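Local coordinates for poly-beta-1,6-N-acetyl-D-glucosamine export protein (Escherichia coli, PDB 4Y25) that forms the outer-membrane beta-barrel pore through which poly-beta-1,6-N-acetyl-D-glucosamine, a biofilm adhesin, is exported, probably in partly N-deacetylated form, at residues 264-274 / 286-296. Residues are numbered along the deposited sequence; the frame is centred on the assembly and turned at random.
Sequences DVIDAGATLRW and NLYVEFDMTFR
D267 and T294, G269 and D292, T271 and E290, and R273 and Y288 each form an antiparallel hydrogen-bonded pair, their main chains joined by two N-H···O=C bonds apiece. R273 N to Y288 O (2.8 Å) is nearly straight, with 174° at the hydrogen, whereas the bond from R296 N to V265 O, beyond the D267-T294 pair, is weak. The strands run antiparallel, as expected for a hairpin of 266-278 and 283-297, the last two strands of the sixteen-stranded barrel that is the C-terminal membrane domain of the export protein. Strand 283-297 also closes the cylinder: V289, M293 and F295 touch I18, I12 and L10 of strand 8-20.

One face of the hairpin is apolar and, in an outer-membrane barrel, probably meets lipid. I266 CD1 comes to the ring edge of F295, and A268 CB meets M293 CG at 3.7 Å. L272 CD1 reaches both V289 CG2 (3.8 Å) and L287 CD1, while L287 CD1 also lies at the edge of the W274 indole, 3.7 Å from W274 CD1.

The opposite face is polar, consistent with a lining for the export pore. Y288 has its CG between backbone N and carbonyl carbon (chi1 58°), which brings the ring beside R273; R273 CB sits over one ring face, 19° off the normal. Farther along the arginine, R273 NE makes a long salt bridge to E290 OE1 (3.7 Å), which approaches the guanidinium at its edge although the guanidinium and the carboxylate are turned nearly perpendicular to each other. The carboxylates of D267 and D292 are nearly coplanar, OD1 to OD1 3.8 Å; R259 forms salt bridges with both and probably offsets their repulsion.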
# COMPACT_ATOMS: atom_id res chain seq x y z
N ASP A 264 -15.15 10.48 -15.21
CA ASP A 264 -14.95 9.05 -14.96
C ASP A 264 -13.89 8.46 -15.89
O ASP A 264 -13.87 7.25 -16.14
CB ASP A 264 -16.27 8.28 -15.09
CG ASP A 264 -17.43 9.01 -14.44
OD1 ASP A 264 -17.20 9.78 -13.48
OD2 ASP A 264 -18.58 8.82 -14.89
N VAL A 265 -13.02 9.32 -16.40
CA VAL A 265 -11.99 8.94 -17.36
C VAL A 265 -10.62 9.38 -16.83
O VAL A 265 -9.59 8.78 -17.14
CB VAL A 265 -12.26 9.56 -18.74
CG1 VAL A 265 -11.10 9.33 -19.70
CG2 VAL A 265 -13.55 8.99 -19.32
N ILE A 266 -10.63 10.42 -16.00
CA ILE A 266 -9.42 10.90 -15.36
C ILE A 266 -9.53 10.82 -13.84
O ILE A 266 -10.46 11.36 -13.25
CB ILE A 266 -9.11 12.36 -15.73
CG1 ILE A 266 -9.07 12.54 -17.25
CG2 ILE A 266 -7.81 12.82 -15.09
CD1 ILE A 266 -7.92 11.83 -17.92
N ASP A 267 -8.58 10.14 -13.21
CA ASP A 267 -8.44 10.22 -11.76
C ASP A 267 -6.98 10.41 -11.38
O ASP A 267 -6.11 9.63 -11.78
CB ASP A 267 -9.00 8.97 -11.07
CG ASP A 267 -8.89 9.05 -9.56
OD1 ASP A 267 -7.84 8.65 -9.00
OD2 ASP A 267 -9.85 9.54 -8.92
N ALA A 268 -6.72 11.45 -10.60
CA ALA A 268 -5.36 11.78 -10.19
C ALA A 268 -5.32 12.28 -8.75
O ALA A 268 -6.27 12.90 -8.27
CB ALA A 268 -4.76 12.82 -11.13
N GLY A 269 -4.22 12.00 -8.07
CA GLY A 269 -4.05 12.43 -6.70
C GLY A 269 -2.58 12.47 -6.32
O GLY A 269 -1.79 11.65 -6.79
N ALA A 270 -2.22 13.42 -5.47
CA ALA A 270 -0.85 13.53 -4.98
C ALA A 270 -0.88 13.89 -3.51
O ALA A 270 -1.61 14.79 -3.10
CB ALA A 270 -0.07 14.56 -5.77
N THR A 271 -0.08 13.18 -2.71
CA THR A 271 -0.06 13.40 -1.27
C THR A 271 1.35 13.65 -0.75
O THR A 271 2.30 12.95 -1.11
CB THR A 271 -0.65 12.19 -0.52
OG1 THR A 271 -1.93 11.85 -1.07
CG2 THR A 271 -0.80 12.50 0.97
N LEU A 272 1.49 14.67 0.09
CA LEU A 272 2.74 14.93 0.78
C LEU A 272 2.67 14.35 2.19
O LEU A 272 1.79 14.72 2.97
CB LEU A 272 3.04 16.43 0.83
CG LEU A 272 4.22 16.84 1.71
CD1 LEU A 272 5.50 16.20 1.22
CD2 LEU A 272 4.35 18.35 1.75
N ARG A 273 3.58 13.45 2.53
CA ARG A 273 3.52 12.77 3.82
C ARG A 273 4.72 13.02 4.70
O ARG A 273 5.85 13.16 4.23
CB ARG A 273 3.35 11.26 3.61
CG ARG A 273 2.05 10.90 2.94
CD ARG A 273 1.51 9.56 3.42
NE ARG A 273 0.17 9.34 2.90
CZ ARG A 273 -0.93 9.86 3.44
NH1 ARG A 273 -0.84 10.62 4.52
NH2 ARG A 273 -2.12 9.62 2.90
N TRP A 274 4.46 13.08 6.00
CA TRP A 274 5.50 13.21 7.01
C TRP A 274 5.21 12.24 8.15
O TRP A 274 4.05 12.05 8.53
CB TRP A 274 5.58 14.65 7.52
CG TRP A 274 6.73 14.92 8.45
CD1 TRP A 274 8.04 15.05 8.10
CD2 TRP A 274 6.67 15.11 9.86
NE1 TRP A 274 8.80 15.30 9.22
CE2 TRP A 274 7.98 15.34 10.31
CE3 TRP A 274 5.62 15.10 10.80
CZ2 TRP A 274 8.28 15.57 11.65
CZ3 TRP A 274 5.93 15.33 12.13
CH2 TRP A 274 7.25 15.56 12.54
N ASN A 286 10.52 10.82 8.33
CA ASN A 286 10.38 10.55 6.90
C ASN A 286 9.47 11.56 6.23
O ASN A 286 8.35 11.80 6.68
CB ASN A 286 9.86 9.13 6.66
CG ASN A 286 10.90 8.07 6.95
OD1 ASN A 286 12.08 8.25 6.65
ND2 ASN A 286 10.47 6.95 7.52
N LEU A 287 9.96 12.15 5.14
CA LEU A 287 9.18 13.09 4.36
C LEU A 287 9.20 12.65 2.91
O LEU A 287 10.27 12.53 2.31
CB LEU A 287 9.72 14.51 4.51
CG LEU A 287 8.94 15.62 3.81
CD1 LEU A 287 7.62 15.88 4.54
CD2 LEU A 287 9.77 16.89 3.72
N TYR A 288 8.03 12.40 2.33
CA TYR A 288 7.97 11.91 0.97
C TYR A 288 6.68 12.29 0.25
O TYR A 288 5.71 12.73 0.87
CB TYR A 288 8.15 10.39 0.94
CG TYR A 288 7.14 9.61 1.76
CD1 TYR A 288 7.30 9.45 3.13
CD2 TYR A 288 6.03 9.03 1.16
CE1 TYR A 288 6.38 8.73 3.88
CE2 TYR A 288 5.11 8.31 1.89
CZ TYR A 288 5.29 8.17 3.25
OH TYR A 288 4.37 7.46 3.99
N VAL A 289 6.69 12.11 -1.06
CA VAL A 289 5.53 12.41 -1.89
C VAL A 289 5.05 11.16 -2.61
O VAL A 289 5.85 10.40 -3.15
CB VAL A 289 5.85 13.52 -2.92
CG1 VAL A 289 4.66 13.76 -3.83
CG2 VAL A 289 6.24 14.80 -2.22
N GLU A 290 3.74 10.95 -2.59
CA GLU A 290 3.10 9.86 -3.33
C GLU A 290 2.17 10.44 -4.37
O GLU A 290 1.62 11.53 -4.18
CB GLU A 290 2.33 8.94 -2.39
CG GLU A 290 3.15 7.83 -1.76
CD GLU A 290 2.42 7.16 -0.61
OE1 GLU A 290 1.33 7.64 -0.22
OE2 GLU A 290 2.93 6.14 -0.09
N PHE A 291 1.98 9.72 -5.46
CA PHE A 291 0.98 10.11 -6.44
C PHE A 291 0.46 8.89 -7.18
O PHE A 291 1.09 7.83 -7.17
CB PHE A 291 1.54 11.15 -7.43
CG PHE A 291 2.39 10.55 -8.52
CD1 PHE A 291 3.74 10.35 -8.33
CD2 PHE A 291 1.82 10.21 -9.74
CE1 PHE A 291 4.52 9.81 -9.34
CE2 PHE A 291 2.60 9.67 -10.75
CZ PHE A 291 3.95 9.46 -10.55
N ASP A 292 -0.69 9.05 -7.83
CA ASP A 292 -1.28 7.99 -8.64
C ASP A 292 -2.20 8.60 -9.68
O ASP A 292 -2.87 9.60 -9.42
CB ASP A 292 -2.04 6.99 -7.77
CG ASP A 292 -3.29 7.59 -7.16
OD1 ASP A 292 -4.35 7.60 -7.83
OD2 ASP A 292 -3.23 8.06 -6.00
N MET A 293 -2.23 8.00 -10.86
CA MET A 293 -3.11 8.46 -11.92
C MET A 293 -3.74 7.27 -12.62
O MET A 293 -3.07 6.28 -12.90
CB MET A 293 -2.37 9.33 -12.92
CG MET A 293 -1.99 10.71 -12.41
SD MET A 293 -1.12 11.68 -13.66
CE MET A 293 0.39 10.74 -13.83
N THR A 294 -5.03 7.37 -12.89
CA THR A 294 -5.72 6.34 -13.67
C THR A 294 -6.42 6.98 -14.85
O THR A 294 -7.18 7.95 -14.69
CB THR A 294 -6.73 5.54 -12.82
OG1 THR A 294 -7.89 6.35 -12.56
CG2 THR A 294 -6.11 5.11 -11.50
N PHE A 295 -6.16 6.46 -16.04
CA PHE A 295 -6.81 6.96 -17.25
C PHE A 295 -7.55 5.83 -17.94
O PHE A 295 -7.22 4.66 -17.77
CB PHE A 295 -5.78 7.57 -18.20
CG PHE A 295 -4.85 8.53 -17.53
CD1 PHE A 295 -5.31 9.75 -17.06
CD2 PHE A 295 -3.51 8.22 -17.37
CE1 PHE A 295 -4.45 10.64 -16.45
CE2 PHE A 295 -2.65 9.11 -16.75
CZ PHE A 295 -3.12 10.32 -16.29
N ARG A 296 -8.57 6.19 -18.72
CA ARG A 296 -9.32 5.21 -19.50
C ARG A 296 -9.40 5.67 -20.94
O ARG A 296 -9.65 6.85 -21.20
CB ARG A 296 -10.71 5.00 -18.90
CG ARG A 296 -10.68 4.72 -17.40
CD ARG A 296 -12.05 4.36 -16.86
NE ARG A 296 -12.53 3.09 -17.38
CZ ARG A 296 -12.18 1.90 -16.90
NH1 ARG A 296 -11.34 1.82 -15.88
NH2 ARG A 296 -12.67 0.79 -17.43